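Local atomic coordinates of 6-phosphogluconolactonase (Trypanosoma cruzi, PDB entry 6VYE), a protein that probably catalyses the hydrolysis of 6-phosphogluconolactone to 6-phosphogluconate, the second step of the oxidative pentose phosphate pathway. Residues A[234-239]-A[243-248]; A[15-20]-A[264-269]; A[78-83]-A[140-145]. All coordinates share one frame; numbering follows the deposited sequence.

The three contacts illustrate how different chemistry completes a Rossmann-like fold: contact 2 lies at an edge strand of the sheet, contact 3 on a face, and contact 1 at a helix end beside it. Contacts 1 and 3 both fall inside the loop that contact 2 closes. Contacts 1 and 2, centres about 16 Å apart, touch where Ile237 CD1 lies 3.7 Å from Leu269 CD2, although Leu269 is poorly ordered. Contact 3 lies across the chain's centre, about 28 Å from contact 1 and 32 Å from contact 2, centre to centre. Ser247 of contact 1 and Asp83 of 78-83 are hydrogen-bonded to Gly172 and Ser176, close together in sequence. Hydrogen bonds dominate contact 1; contacts 2 and 3 are mainly apolar.

Contact 1 (A[234-239]-A[243-248]); sequences NGIIAD and EVPVSR
Gly235, near the end of helix 230-237, lies against Val244 with their CA atoms 4.7 Å apart, and Ile236 approaches just as closely to Arg248, within the 3-10 segment that begins at Val246. Pro245 CD packs directly on the glycine backbone, 3.7 Å from Gly235 C, with no side chain between. Val244 CG1 touches the same glycine's carbonyl oxygen. Ile236 sends CG1 to Pro245 CG, and its CD1 to Ser247 OG, a hydroxyl whose hydrogen bond to Gly172 O ties the loop to another part of the chain.

Arg248 supplies the polar half. With CG anti to the backbone N (chi1 -175°) and a bend at chi2, its chain runs back past Gly235 to the C-terminal end of the helix. There Arg248 NH1 serves two acceptors near the guanidinium plane, Gly235 O at 2.9 Å from above the carbonyl plane and Ala238 O at 2.7 Å, almost in line with that carbonyl. Arg248 NH2 reaches Asp239 O at 2.9 Å, a more bent bond (N-H...O 146°). Arg251 lies close by, bonding Ile236 O and pairing with the Asp239 carboxylate.

The C-terminal end of a helix is thus gripped by an arginine from the chain that folds back after it. Three carbonyls fix the guanidinium's rotation, and these oxygens, with the Asp239 carboxylate, probably offset the charges of the two neighbouring arginines.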
loop_
_atom_site.group_PDB
_atom_site.type_symbol
_atom_site.label_atom_id
_atom_site.label_comp_id
_atom_site.label_asym_id
_atom_site.label_seq_id
_atom_site.Cartn_x
_atom_site.Cartn_y
_atom_site.Cartn_z
ATOM N N ASN A 234 -10.177 -14.044 6.340
ATOM C CA ASN A 234 -11.525 -14.290 6.911
ATOM C C ASN A 234 -11.789 -13.281 8.053
ATOM O O ASN A 234 -12.933 -12.878 8.241
ATOM C CB ASN A 234 -11.658 -15.772 7.292
ATOM C CG ASN A 234 -11.616 -16.740 6.104
ATOM O OD1 ASN A 234 -11.883 -16.382 4.949
ATOM N ND2 ASN A 234 -11.259 -17.992 6.366
ATOM N N GLY A 235 -10.774 -12.855 8.800
ATOM C CA GLY A 235 -10.951 -11.931 9.929
ATOM C C GLY A 235 -11.195 -10.508 9.462
ATOM O O GLY A 235 -11.672 -9.745 10.290
ATOM N N ILE A 236 -10.901 -10.173 8.189
ATOM C CA ILE A 236 -11.304 -8.869 7.575
ATOM C C ILE A 236 -12.750 -8.990 7.071
ATOM O O ILE A 236 -13.568 -8.056 7.314
ATOM C CB ILE A 236 -10.366 -8.410 6.439
ATOM C CG1 ILE A 236 -8.895 -8.419 6.837
ATOM C CG2 ILE A 236 -10.770 -7.029 5.946
ATOM C CD1 ILE A 236 -7.968 -8.292 5.670
ATOM N N ILE A 237 -13.034 -10.071 6.344
ATOM C CA ILE A 237 -14.265 -10.207 5.500
ATOM C C ILE A 237 -15.468 -10.616 6.360
ATOM O O ILE A 237 -16.503 -10.017 6.166
ATOM C CB ILE A 237 -14.009 -11.182 4.329
ATOM C CG1 ILE A 237 -13.148 -10.507 3.259
ATOM C CG2 ILE A 237 -15.315 -11.689 3.731
ATOM C CD1 ILE A 237 -12.683 -11.449 2.176
ATOM N N ALA A 238 -15.333 -11.616 7.243
ATOM C CA ALA A 238 -16.408 -12.076 8.161
ATOM C C ALA A 238 -16.862 -10.918 9.072
ATOM O O ALA A 238 -16.013 -10.114 9.541
ATOM C CB ALA A 238 -15.944 -13.255 8.973
ATOM N N ASP A 239 -18.164 -10.794 9.287
ATOM C CA ASP A 239 -18.759 -9.631 10.006
ATOM C C ASP A 239 -18.467 -9.792 11.496
ATOM O O ASP A 239 -18.032 -8.806 12.149
ATOM C CB ASP A 239 -20.247 -9.505 9.658
ATOM C CG ASP A 239 -20.514 -9.198 8.181
ATOM O OD1 ASP A 239 -19.625 -8.623 7.501
ATOM O OD2 ASP A 239 -21.634 -9.505 7.724
ATOM N N GLU A 243 -11.773 -12.960 16.919
ATOM C CA GLU A 243 -10.386 -12.442 16.779
ATOM C C GLU A 243 -10.215 -11.831 15.380
ATOM O O GLU A 243 -10.770 -12.375 14.434
ATOM C CB GLU A 243 -9.396 -13.588 17.000
ATOM C CG GLU A 243 -9.498 -14.251 18.374
ATOM C CD GLU A 243 -8.811 -13.497 19.505
ATOM O OE1 GLU A 243 -9.009 -13.872 20.665
ATOM O OE2 GLU A 243 -8.097 -12.522 19.210
ATOM N N VAL A 244 -9.455 -10.755 15.251
ATOM C CA VAL A 244 -9.241 -10.070 13.946
ATOM C C VAL A 244 -7.768 -9.710 13.803
ATOM O O VAL A 244 -7.092 -9.391 14.775
ATOM C CB VAL A 244 -10.109 -8.801 13.746
ATOM C CG1 VAL A 244 -11.586 -9.149 13.776
ATOM C CG2 VAL A 244 -9.758 -7.674 14.719
ATOM N N PRO A 245 -7.283 -9.646 12.549
ATOM C CA PRO A 245 -5.955 -9.109 12.260
ATOM C C PRO A 245 -6.049 -7.572 12.246
ATOM O O PRO A 245 -7.152 -7.054 12.186
ATOM C CB PRO A 245 -5.655 -9.684 10.862
ATOM C CG PRO A 245 -7.038 -9.738 10.207
ATOM C CD PRO A 245 -8.018 -10.023 11.336
ATOM N N VAL A 246 -4.901 -6.901 12.280
ATOM C CA VAL A 246 -4.758 -5.421 12.328
ATOM C C VAL A 246 -5.362 -4.799 11.071
ATOM O O VAL A 246 -5.852 -3.703 11.196
ATOM C CB VAL A 246 -3.293 -5.008 12.558
ATOM C CG1 VAL A 246 -2.408 -5.284 11.341
ATOM C CG2 VAL A 246 -3.190 -3.555 13.037
ATOM N N SER A 247 -5.378 -5.500 9.941
ATOM C CA SER A 247 -5.975 -5.060 8.649
ATOM C C SER A 247 -7.528 -5.100 8.645
ATOM O O SER A 247 -8.145 -4.753 7.608
ATOM C CB SER A 247 -5.361 -5.862 7.534
ATOM O OG SER A 247 -5.708 -7.244 7.698
ATOM N N ARG A 248 -8.159 -5.486 9.753
ATOM C CA ARG A 248 -9.610 -5.287 10.052
ATOM C C ARG A 248 -10.096 -3.885 9.664
ATOM O O ARG A 248 -11.229 -3.793 9.139
ATOM C CB ARG A 248 -9.881 -5.489 11.547
ATOM C CG ARG A 248 -11.358 -5.422 11.909
ATOM C CD ARG A 248 -12.143 -6.624 11.431
ATOM N NE ARG A 248 -13.556 -6.515 11.828
ATOM C CZ ARG A 248 -14.519 -7.345 11.458
ATOM N NH1 ARG A 248 -14.235 -8.426 10.757
ATOM N NH2 ARG A 248 -15.753 -7.122 11.834
#

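Contact 2 (A[15-20]-A[264-269]); sequences IIVCGS and EIAENL. Unlike the reference sequence in segment 264-269: Glu267 (reference Gly).
Two aliphatic pairs, Val17 with Ala266 and Ile15 with Leu269, make this a small, wholly apolar contact between an edge strand and the C-terminal tail of the chain. Strand 14-18 is the outermost on its side of the mixed sheet, and residues 264-269 form the loop that follows its neighbour, strand 256-262. The example shows how a chain leaving a sheet can turn back over the side chains of the edge.

Alternation along the strand selects the participants. Ile15 and Val17 both direct their side chains at the loop, whereas Ile16 and Cys18 turn the other way, to helix 24-38. Val17 meets the methyl of Ala266 with both branches: CG2 lies 3.9 Å from Ala266 CB and CG1 is 4.0 Å from it, so the methyl sits before the fork of the valine. Setting CG1 anti to the backbone N (chi1 -180°) places the two branches in this way. Two residues earlier in the strand, Ile15 presents CD1 and CG2 together to Leu269 CD2, each at 4.0 Å, the two side chains lying at a slant to one another. Leu269 is poorly ordered, so its exact placement deserves caution.

A type I beta turn from Ala266 to Leu269, closed by Leu269 N to Ala266 O at 3.2 Å, brings both loop residues to the same side. No hydrogen bond links the segments.

Leu261 of strand 256-262 touches both Ile15 and Leu269, and Lys263 adjoins Val17. Behind the loop, Ile265 packs on Leu233 and Leu269 on Asn234, so the tail lies between edge strand 14-18 and helix 230-237, while helix 24-38 covers the opposite face of the strand.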
loop_
_atom_site.group_PDB
_atom_site.type_symbol
_atom_site.label_atom_id
_atom_site.label_comp_id
_atom_site.label_asym_id
_atom_site.label_seq_id
_atom_site.Cartn_x
_atom_site.Cartn_y
_atom_site.Cartn_z
ATOM N N ILE A 15 -14.583 -8.497 -5.089
ATOM C CA ILE A 15 -13.641 -9.637 -4.882
ATOM C C ILE A 15 -13.369 -10.233 -6.258
ATOM O O ILE A 15 -14.316 -10.496 -6.951
ATOM C CB ILE A 15 -14.163 -10.641 -3.821
ATOM C CG1 ILE A 15 -14.232 -9.967 -2.442
ATOM C CG2 ILE A 15 -13.304 -11.899 -3.768
ATOM C CD1 ILE A 15 -14.944 -10.751 -1.362
ATOM N N ILE A 16 -12.108 -10.301 -6.670
ATOM C CA ILE A 16 -11.688 -11.034 -7.893
ATOM C C ILE A 16 -10.786 -12.205 -7.470
ATOM O O ILE A 16 -9.717 -11.995 -6.854
ATOM C CB ILE A 16 -11.004 -10.100 -8.906
ATOM C CG1 ILE A 16 -11.833 -8.843 -9.172
ATOM C CG2 ILE A 16 -10.708 -10.864 -10.193
ATOM C CD1 ILE A 16 -11.070 -7.766 -9.934
ATOM N N VAL A 17 -11.233 -13.415 -7.755
ATOM C CA VAL A 17 -10.503 -14.675 -7.460
ATOM C C VAL A 17 -9.851 -15.142 -8.761
ATOM O O VAL A 17 -10.578 -15.404 -9.691
ATOM C CB VAL A 17 -11.478 -15.720 -6.884
ATOM C CG1 VAL A 17 -10.781 -17.019 -6.557
ATOM C CG2 VAL A 17 -12.203 -15.175 -5.671
ATOM N N CYS A 18 -8.533 -15.246 -8.804
ATOM C CA CYS A 18 -7.760 -15.738 -9.977
ATOM C C CYS A 18 -7.387 -17.217 -9.788
ATOM O O CYS A 18 -6.981 -17.602 -8.646
ATOM C CB CYS A 18 -6.505 -14.894 -10.174
ATOM S SG CYS A 18 -6.838 -13.127 -9.958
ATOM N N GLY A 19 -7.460 -18.002 -10.872
ATOM C CA GLY A 19 -7.199 -19.461 -10.872
ATOM C C GLY A 19 -5.771 -19.790 -10.459
ATOM O O GLY A 19 -5.564 -20.707 -9.606
ATOM N N SER A 20 -4.808 -19.082 -11.056
ATOM C CA SER A 20 -3.360 -19.245 -10.786
ATOM C C SER A 20 -2.848 -17.981 -10.120
ATOM O O SER A 20 -2.957 -16.903 -10.696
ATOM C CB SER A 20 -2.603 -19.540 -12.051
ATOM O OG SER A 20 -3.261 -18.966 -13.166
ATOM N N GLU A 264 -6.735 -20.587 -3.428
ATOM C CA GLU A 264 -6.363 -21.206 -2.132
ATOM C C GLU A 264 -6.760 -20.268 -0.976
ATOM O O GLU A 264 -7.264 -20.779 0.039
ATOM C CB GLU A 264 -4.886 -21.575 -2.139
ATOM C CG GLU A 264 -4.588 -22.798 -2.988
ATOM C CD GLU A 264 -5.104 -24.136 -2.446
ATOM O OE1 GLU A 264 -5.025 -24.365 -1.223
ATOM O OE2 GLU A 264 -5.601 -24.955 -3.237
ATOM N N ILE A 265 -6.548 -18.947 -1.077
ATOM C CA ILE A 265 -6.902 -18.016 0.047
ATOM C C ILE A 265 -8.421 -17.827 0.112
ATOM O O ILE A 265 -8.913 -17.556 1.223
ATOM C CB ILE A 265 -6.156 -16.668 -0.019
ATOM C CG1 ILE A 265 -6.138 -15.983 1.361
ATOM C CG2 ILE A 265 -6.718 -15.769 -1.123
ATOM C CD1 ILE A 265 -5.297 -14.738 1.428
ATOM N N ALA A 266 -9.125 -18.013 -1.009
ATOM C CA ALA A 266 -10.558 -17.703 -1.200
ATOM C C ALA A 266 -11.469 -18.926 -0.969
ATOM O O ALA A 266 -12.672 -18.788 -1.255
ATOM C CB ALA A 266 -10.753 -17.150 -2.591
ATOM N N GLU A 267 -10.988 -20.027 -0.377
ATOM C CA GLU A 267 -11.761 -21.306 -0.252
ATOM C C GLU A 267 -13.022 -21.124 0.613
ATOM O O GLU A 267 -14.012 -21.772 0.302
ATOM C CB GLU A 267 -10.897 -22.462 0.271
ATOM C CG GLU A 267 -9.440 -22.365 -0.165
ATOM C CD GLU A 267 -8.606 -23.632 -0.318
ATOM O OE1 GLU A 267 -9.030 -24.525 -1.089
ATOM O OE2 GLU A 267 -7.493 -23.692 0.296
ATOM N N ASN A 268 -13.042 -20.239 1.613
ATOM C CA ASN A 268 -14.231 -20.038 2.496
ATOM C C ASN A 268 -15.100 -18.841 2.060
ATOM O O ASN A 268 -16.165 -18.635 2.676
ATOM C CB ASN A 268 -13.822 -19.876 3.961
ATOM C CG ASN A 268 -13.101 -21.089 4.516
ATOM O OD1 ASN A 268 -13.512 -22.234 4.304
ATOM N ND2 ASN A 268 -12.033 -20.845 5.254
ATOM N N LEU A 269 -14.690 -18.062 1.060
ATOM C CA LEU A 269 -15.493 -16.912 0.562
ATOM C C LEU A 269 -16.652 -17.439 -0.288
ATOM O O LEU A 269 -16.491 -18.514 -0.892
ATOM C CB LEU A 269 -14.605 -15.981 -0.268
ATOM C CG LEU A 269 -13.937 -14.844 0.498
ATOM C CD1 LEU A 269 -13.216 -15.356 1.739
ATOM C CD2 LEU A 269 -12.980 -14.090 -0.415
#

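Contact 3 (A[78-83]-A[140-145]); sequences RFFFGD and KKIALL
Phe80 carries this contact, its ring meeting Ile142 and Leu145 of helix 128-146. One flank of the ring, CD2-CE2-CZ, does the touching. Phe80 CD2 lies 3.9 Å from Ile142 CG1, with CE2 close behind, and Phe80 CZ lies 3.8 Å from Leu145 CD1, both aliphatic groups approaching at a slant to the ring. One helical turn apart, Ile142 and Leu145 bring these carbons to the same ring, which reaches them with CG anti to its own carbonyl carbon (chi1 -64°). Beside them, Leu145 CD2 lies over one face of the Arg78 guanidinium, 4.2 Å from Arg78 NH1.

Helix segment 140-145 runs nearly antiparallel to strand 78-81 (157° between directions), the axes 11.0 Å apart: a helix packed on one face of a mixed sheet, as in Rossmann-like alpha/beta folds. Farther out, Phe161 meets the Phe80 ring edge-to-face, and Tyr138 and Leu146 of the helix also touch it. Tyr138 OH accepts a hydrogen bond from Phe81 N, tying helix to strand.

Across these two segments, helix and strand are therefore joined by dispersion and burial of hydrocarbon, with Arg78 lending a flat face to leucine at the margin while its NH1 keeps a long, weak ion pair with Asp110.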
loop_
_atom_site.group_PDB
_atom_site.type_symbol
_atom_site.label_atom_id
_atom_site.label_comp_id
_atom_site.label_asym_id
_atom_site.label_seq_id
_atom_site.Cartn_x
_atom_site.Cartn_y
_atom_site.Cartn_z
ATOM N N ARG A 78 1.809 9.394 -10.351
ATOM C CA ARG A 78 2.839 9.895 -9.422
ATOM C C ARG A 78 2.968 8.829 -8.334
ATOM O O ARG A 78 1.974 8.498 -7.655
ATOM C CB ARG A 78 2.460 11.288 -8.919
ATOM C CG ARG A 78 3.620 12.029 -8.293
ATOM C CD ARG A 78 3.113 13.274 -7.550
ATOM N NE ARG A 78 2.578 14.283 -8.475
ATOM C CZ ARG A 78 3.314 15.102 -9.231
ATOM N NH1 ARG A 78 4.637 15.053 -9.231
ATOM N NH2 ARG A 78 2.726 15.955 -10.033
ATOM N N PHE A 79 4.153 8.239 -8.290
ATOM C CA PHE A 79 4.471 7.033 -7.510
ATOM C C PHE A 79 4.991 7.461 -6.135
ATOM O O PHE A 79 6.076 8.075 -6.047
ATOM C CB PHE A 79 5.475 6.169 -8.280
ATOM C CG PHE A 79 4.949 5.593 -9.578
ATOM C CD1 PHE A 79 4.238 4.408 -9.571
ATOM C CD2 PHE A 79 5.218 6.212 -10.793
ATOM C CE1 PHE A 79 3.742 3.871 -10.749
ATOM C CE2 PHE A 79 4.729 5.677 -11.980
ATOM C CZ PHE A 79 4.049 4.473 -11.953
ATOM N N PHE A 80 4.250 7.080 -5.110
ATOM C CA PHE A 80 4.597 7.197 -3.671
ATOM C C PHE A 80 4.732 5.785 -3.106
ATOM O O PHE A 80 4.437 4.841 -3.805
ATOM C CB PHE A 80 3.489 7.944 -2.939
ATOM C CG PHE A 80 3.293 9.380 -3.359
ATOM C CD1 PHE A 80 2.565 9.705 -4.498
ATOM C CD2 PHE A 80 3.801 10.420 -2.594
ATOM C CE1 PHE A 80 2.373 11.028 -4.883
ATOM C CE2 PHE A 80 3.636 11.742 -2.996
ATOM C CZ PHE A 80 2.933 12.043 -4.149
ATOM N N PHE A 81 5.152 5.662 -1.861
ATOM C CA PHE A 81 5.316 4.356 -1.181
ATOM C C PHE A 81 4.389 4.314 0.020
ATOM O O PHE A 81 4.356 5.302 0.770
ATOM C CB PHE A 81 6.785 4.130 -0.838
ATOM C CG PHE A 81 7.610 3.946 -2.077
ATOM C CD1 PHE A 81 7.833 2.678 -2.591
ATOM C CD2 PHE A 81 8.039 5.053 -2.793
ATOM C CE1 PHE A 81 8.558 2.519 -3.760
ATOM C CE2 PHE A 81 8.720 4.889 -3.992
ATOM C CZ PHE A 81 8.996 3.617 -4.457
ATOM N N GLY A 82 3.626 3.227 0.119
ATOM C CA GLY A 82 2.756 2.967 1.276
ATOM C C GLY A 82 3.600 2.693 2.503
ATOM O O GLY A 82 3.144 2.936 3.586
ATOM N N ASP A 83 4.776 2.112 2.296
ATOM C CA ASP A 83 5.800 1.927 3.343
ATOM C C ASP A 83 7.180 1.807 2.696
ATOM O O ASP A 83 7.304 1.580 1.447
ATOM C CB ASP A 83 5.487 0.731 4.255
ATOM C CG ASP A 83 5.631 -0.624 3.605
ATOM O OD1 ASP A 83 5.446 -0.711 2.363
ATOM O OD2 ASP A 83 5.910 -1.594 4.359
ATOM N N LYS A 140 5.229 15.785 4.923
ATOM C CA LYS A 140 5.333 17.168 4.374
ATOM C C LYS A 140 5.447 17.079 2.844
ATOM O O LYS A 140 4.807 17.862 2.149
ATOM C CB LYS A 140 6.516 17.928 4.981
ATOM C CG LYS A 140 6.440 18.193 6.483
ATOM C CD LYS A 140 7.833 18.540 7.076
ATOM C CE LYS A 140 8.037 18.155 8.538
ATOM N NZ LYS A 140 9.348 17.483 8.775
ATOM N N LYS A 141 6.197 16.108 2.339
ATOM C CA LYS A 141 6.407 15.910 0.889
ATOM C C LYS A 141 5.047 15.591 0.247
ATOM O O LYS A 141 4.681 16.259 -0.711
ATOM C CB LYS A 141 7.471 14.825 0.703
ATOM C CG LYS A 141 8.154 14.813 -0.655
ATOM C CD LYS A 141 9.162 13.705 -0.831
ATOM C CE LYS A 141 10.562 14.057 -0.398
ATOM N NZ LYS A 141 11.376 12.822 -0.296
ATOM N N ILE A 142 4.292 14.638 0.808
ATOM C CA ILE A 142 2.968 14.217 0.270
ATOM C C ILE A 142 2.030 15.434 0.282
ATOM O O ILE A 142 1.282 15.598 -0.690
ATOM C CB ILE A 142 2.364 13.035 1.057
ATOM C CG1 ILE A 142 3.228 11.772 1.004
ATOM C CG2 ILE A 142 0.945 12.765 0.555
ATOM C CD1 ILE A 142 2.757 10.656 1.941
ATOM N N ALA A 143 2.015 16.214 1.373
ATOM C CA ALA A 143 1.115 17.386 1.553
ATOM C C ALA A 143 1.416 18.419 0.457
ATOM O O ALA A 143 0.465 18.929 -0.171
ATOM C CB ALA A 143 1.260 17.960 2.947
ATOM N N LEU A 144 2.694 18.635 0.163
ATOM C CA LEU A 144 3.120 19.612 -0.865
ATOM C C LEU A 144 2.648 19.141 -2.248
ATOM O O LEU A 144 2.159 19.981 -3.032
ATOM C CB LEU A 144 4.638 19.756 -0.853
ATOM C CG LEU A 144 5.159 20.713 -1.923
ATOM C CD1 LEU A 144 4.768 22.153 -1.589
ATOM C CD2 LEU A 144 6.666 20.601 -2.066
ATOM N N LEU A 145 2.816 17.861 -2.567
ATOM C CA LEU A 145 2.593 17.366 -3.949
ATOM C C LEU A 145 1.099 17.179 -4.187
ATOM O O LEU A 145 0.673 17.329 -5.365
ATOM C CB LEU A 145 3.343 16.045 -4.173
ATOM C CG LEU A 145 4.862 16.185 -4.282
ATOM C CD1 LEU A 145 5.556 14.843 -4.192
ATOM C CD2 LEU A 145 5.248 16.920 -5.567
#